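Local coordinates for protein virulence factor (Pectobacterium carotovorum, PDB 2W3Y) that is an S-palmitoylated virulence factor of a Drosophila pathogen that binds to lipid vesicles, at residues Y44-F49 with A62-M67. Numbering follows the deposited sequence.
Sequences YQTYQF and AGRILM
Arg64 reaches from helix 57-81 to Gln48 and Thr46 on strand 40-49. One hydrogen bond joins residues 44-49 to 62-67: Arg64 NH1 donates to Gln48 OE1 at 3.0 Å. The bond is nearly straight (164° at the hydrogen), and the oxygen lies in the guanidinium plane, at its edge. The amide itself stands almost perpendicular to that plane, 85° away, and the donor sits tilted from the carbonyl plane of Gln48. Gln48 presents this oxygen at the end of an extended chain, with CG anti to the backbone N (chi1 -177°), while Arg64 bends at chi3 to bring NH1 round to it. Gln48 NE2 of the same amide bonds to Asn50 O, which helps fix its rotation.

Van der Waals contacts accompany the bond. Gln48 CB lies 3.6 Å from Arg64 NH1, and the methyl CG2 of Thr46 approaches Arg64 NE obliquely at 3.9 Å. The hydroxyl of Thr46 instead bonds to Glu68, one turn beyond Arg64 on the helix.

Arg64 NH2 forms a salt bridge with Asp263, so the arginine ties helix 57-81 to both strand 40-49 and its parallel neighbour 262-266. The helix packs on this face of the mixed sheet, whereas Tyr47 points away from the helix and touches helix 125-134.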
ATOM      1  N   TYR A  44       6.200   0.300  -1.465  1.00 19.72           N
ATOM      2  CA  TYR A  44       5.515   1.330  -0.671  1.00 19.63           C
ATOM      3  C   TYR A  44       4.892   2.379  -1.586  1.00 20.28           C
ATOM      4  O   TYR A  44       5.604   3.005  -2.360  1.00 20.90           O
ATOM      5  CB  TYR A  44       6.500   1.991   0.293  1.00 19.44           C
ATOM      6  CG  TYR A  44       7.044   1.094   1.378  1.00 19.30           C
ATOM      7  CD1 TYR A  44       6.240   0.721   2.473  1.00 19.30           C
ATOM      8  CD2 TYR A  44       8.358   0.645   1.338  1.00 17.98           C
ATOM      9  CE1 TYR A  44       6.732  -0.077   3.489  1.00 18.77           C
ATOM     10  CE2 TYR A  44       8.866  -0.182   2.369  1.00 20.78           C
ATOM     11  CZ  TYR A  44       8.030  -0.535   3.422  1.00 19.15           C
ATOM     12  OH  TYR A  44       8.508  -1.313   4.436  1.00 19.82           O
ATOM     13  N   GLN A  45       3.572   2.573  -1.525  1.00 20.10           N
ATOM     14  CA  GLN A  45       2.902   3.444  -2.508  1.00 19.86           C
ATOM     15  C   GLN A  45       1.814   4.352  -1.907  1.00 20.72           C
ATOM     16  O   GLN A  45       1.193   4.017  -0.897  1.00 21.03           O
ATOM     17  CB  GLN A  45       2.267   2.611  -3.639  1.00 18.68           C
ATOM     18  CG  GLN A  45       3.156   1.502  -4.187  1.00 19.02           C
ATOM     19  CD  GLN A  45       4.012   1.965  -5.346  1.00 18.94           C
ATOM     20  OE1 GLN A  45       3.507   2.134  -6.455  1.00 21.66           O
ATOM     21  NE2 GLN A  45       5.305   2.187  -5.097  1.00 17.84           N
ATOM     22  N   THR A  46       1.597   5.507  -2.537  1.00 20.89           N
ATOM     23  CA  THR A  46       0.481   6.403  -2.195  1.00 21.15           C
ATOM     24  C   THR A  46      -0.222   6.819  -3.482  1.00 21.29           C
ATOM     25  O   THR A  46       0.353   7.525  -4.327  1.00 20.03           O
ATOM     26  CB  THR A  46       0.954   7.675  -1.447  1.00 21.95           C
ATOM     27  OG1 THR A  46       1.735   7.304  -0.312  1.00 21.98           O
ATOM     28  CG2 THR A  46      -0.251   8.497  -0.947  1.00 20.76           C
ATOM     29  N   TYR A  47      -1.457   6.350  -3.656  1.00 21.65           N
ATOM     30  CA  TYR A  47      -2.201   6.670  -4.864  1.00 21.98           C
ATOM     31  C   TYR A  47      -3.325   7.627  -4.543  1.00 22.33           C
ATOM     32  O   TYR A  47      -4.175   7.346  -3.698  1.00 22.93           O
ATOM     33  CB  TYR A  47      -2.795   5.426  -5.516  1.00 22.23           C
ATOM     34  CG  TYR A  47      -1.787   4.359  -5.885  1.00 22.26           C
ATOM     35  CD1 TYR A  47      -0.528   4.699  -6.394  1.00 23.18           C
ATOM     36  CD2 TYR A  47      -2.099   3.003  -5.736  1.00 22.92           C
ATOM     37  CE1 TYR A  47       0.413   3.716  -6.727  1.00 22.83           C
ATOM     38  CE2 TYR A  47      -1.165   2.009  -6.082  1.00 22.60           C
ATOM     39  CZ  TYR A  47       0.084   2.379  -6.582  1.00 22.23           C
ATOM     40  OH  TYR A  47       1.015   1.419  -6.933  1.00 20.72           O
ATOM     41  N   GLN A  48      -3.336   8.752  -5.230  1.00 21.40           N
ATOM     42  CA  GLN A  48      -4.493   9.631  -5.169  1.00 20.88           C
ATOM     43  C   GLN A  48      -5.217   9.603  -6.497  1.00 20.47           C
ATOM     44  O   GLN A  48      -4.605   9.814  -7.542  1.00 21.02           O
ATOM     45  CB  GLN A  48      -4.093  11.055  -4.789  1.00 19.93           C
ATOM     46  CG  GLN A  48      -5.318  11.958  -4.661  1.00 20.71           C
ATOM     47  CD  GLN A  48      -4.976  13.383  -4.280  1.00 22.21           C
ATOM     48  OE1 GLN A  48      -3.977  13.640  -3.601  1.00 21.32           O
ATOM     49  NE2 GLN A  48      -5.809  14.324  -4.721  1.00 20.82           N
ATOM     50  N   PHE A  49      -6.518   9.338  -6.456  1.00 20.84           N
ATOM     51  CA  PHE A  49      -7.317   9.267  -7.665  1.00 21.46           C
ATOM     52  C   PHE A  49      -8.122  10.542  -7.828  1.00 21.95           C
ATOM     53  O   PHE A  49      -9.089  10.759  -7.107  1.00 22.33           O
ATOM     54  CB  PHE A  49      -8.227   8.025  -7.666  1.00 21.01           C
ATOM     55  CG  PHE A  49      -7.475   6.739  -7.538  1.00 20.76           C
ATOM     56  CD1 PHE A  49      -6.516   6.375  -8.492  1.00 20.30           C
ATOM     57  CD2 PHE A  49      -7.694   5.901  -6.443  1.00 23.87           C
ATOM     58  CE1 PHE A  49      -5.798   5.167  -8.372  1.00 21.72           C
ATOM     59  CE2 PHE A  49      -6.986   4.704  -6.313  1.00 23.93           C
ATOM     60  CZ  PHE A  49      -6.041   4.338  -7.272  1.00 22.04           C
ATOM     61  N   ALA A  62      -3.742  16.270   4.504  1.00 27.16           N
ATOM     62  CA  ALA A  62      -3.599  15.698   5.847  1.00 26.40           C
ATOM     63  C   ALA A  62      -3.769  14.159   5.845  1.00 25.76           C
ATOM     64  O   ALA A  62      -2.996  13.437   6.494  1.00 25.18           O
ATOM     65  CB  ALA A  62      -4.599  16.347   6.808  1.00 27.41           C
ATOM     66  N   GLY A  63      -4.770  13.678   5.106  1.00 25.04           N
ATOM     67  CA  GLY A  63      -5.073  12.249   4.987  1.00 24.76           C
ATOM     68  C   GLY A  63      -3.916  11.460   4.396  1.00 24.74           C
ATOM     69  O   GLY A  63      -3.598  10.374   4.872  1.00 24.56           O
ATOM     70  N   ARG A  64      -3.279  12.021   3.367  1.00 25.38           N
ATOM     71  CA  ARG A  64      -2.104  11.410   2.753  1.00 25.62           C
ATOM     72  C   ARG A  64      -0.962  11.276   3.745  1.00 26.24           C
ATOM     73  O   ARG A  64      -0.341  10.213   3.814  1.00 26.66           O
ATOM     74  CB  ARG A  64      -1.673  12.153   1.471  1.00 25.48           C
ATOM     75  CG  ARG A  64      -2.671  11.977   0.330  1.00 25.23           C
ATOM     76  CD  ARG A  64      -2.229  12.624  -0.971  1.00 26.00           C
ATOM     77  NE  ARG A  64      -0.852  12.286  -1.352  1.00 26.07           N
ATOM     78  CZ  ARG A  64      -0.368  12.385  -2.586  1.00 27.22           C
ATOM     79  NH1 ARG A  64      -1.142  12.776  -3.582  1.00 28.49           N
ATOM     80  NH2 ARG A  64       0.894  12.074  -2.830  1.00 29.36           N
ATOM     81  N   ILE A  65      -0.693  12.331   4.525  1.00 26.33           N
ATOM     82  CA  ILE A  65       0.346  12.267   5.561  1.00 26.87           C
ATOM     83  C   ILE A  65       0.039  11.220   6.617  1.00 25.84           C
ATOM     84  O   ILE A  65       0.917  10.432   6.995  1.00 26.31           O
ATOM     85  CB  ILE A  65       0.617  13.630   6.277  1.00 26.84           C
ATOM     86  CG1 ILE A  65       0.957  14.750   5.282  1.00 28.69           C
ATOM     87  CG2 ILE A  65       1.716  13.476   7.346  1.00 28.04           C
ATOM     88  CD1 ILE A  65       1.989  14.432   4.267  1.00 29.94           C
ATOM     89  N   LEU A  66      -1.199  11.214   7.098  1.00 25.60           N
ATOM     90  CA  LEU A  66      -1.642  10.213   8.077  1.00 25.21           C
ATOM     91  C   LEU A  66      -1.458   8.763   7.602  1.00 24.63           C
ATOM     92  O   LEU A  66      -0.957   7.913   8.349  1.00 24.58           O
ATOM     93  CB  LEU A  66      -3.104  10.447   8.446  1.00 25.33           C
ATOM     94  CG  LEU A  66      -3.421  11.663   9.324  1.00 25.93           C
ATOM     95  CD1 LEU A  66      -4.948  11.870   9.402  1.00 28.50           C
ATOM     96  CD2 LEU A  66      -2.806  11.524  10.727  1.00 26.25           C
ATOM     97  N   MET A  67      -1.866   8.487   6.366  1.00 23.87           N
ATOM     98  CA  MET A  67      -1.798   7.120   5.849  1.00 23.17           C
ATOM     99  C   MET A  67      -0.349   6.639   5.660  1.00 23.03           C
ATOM    100  O   MET A  67      -0.042   5.481   5.979  1.00 22.22           O
ATOM    101  CB  MET A  67      -2.625   6.976   4.564  1.00 22.93           C
ATOM    102  CG  MET A  67      -4.155   6.966   4.761  1.00 24.91           C
ATOM    103  SD  MET A  67      -4.863   5.717   5.886  1.00 22.49           S
ATOM    104  CE  MET A  67      -4.826   6.489   7.491  1.00 26.25           C
TER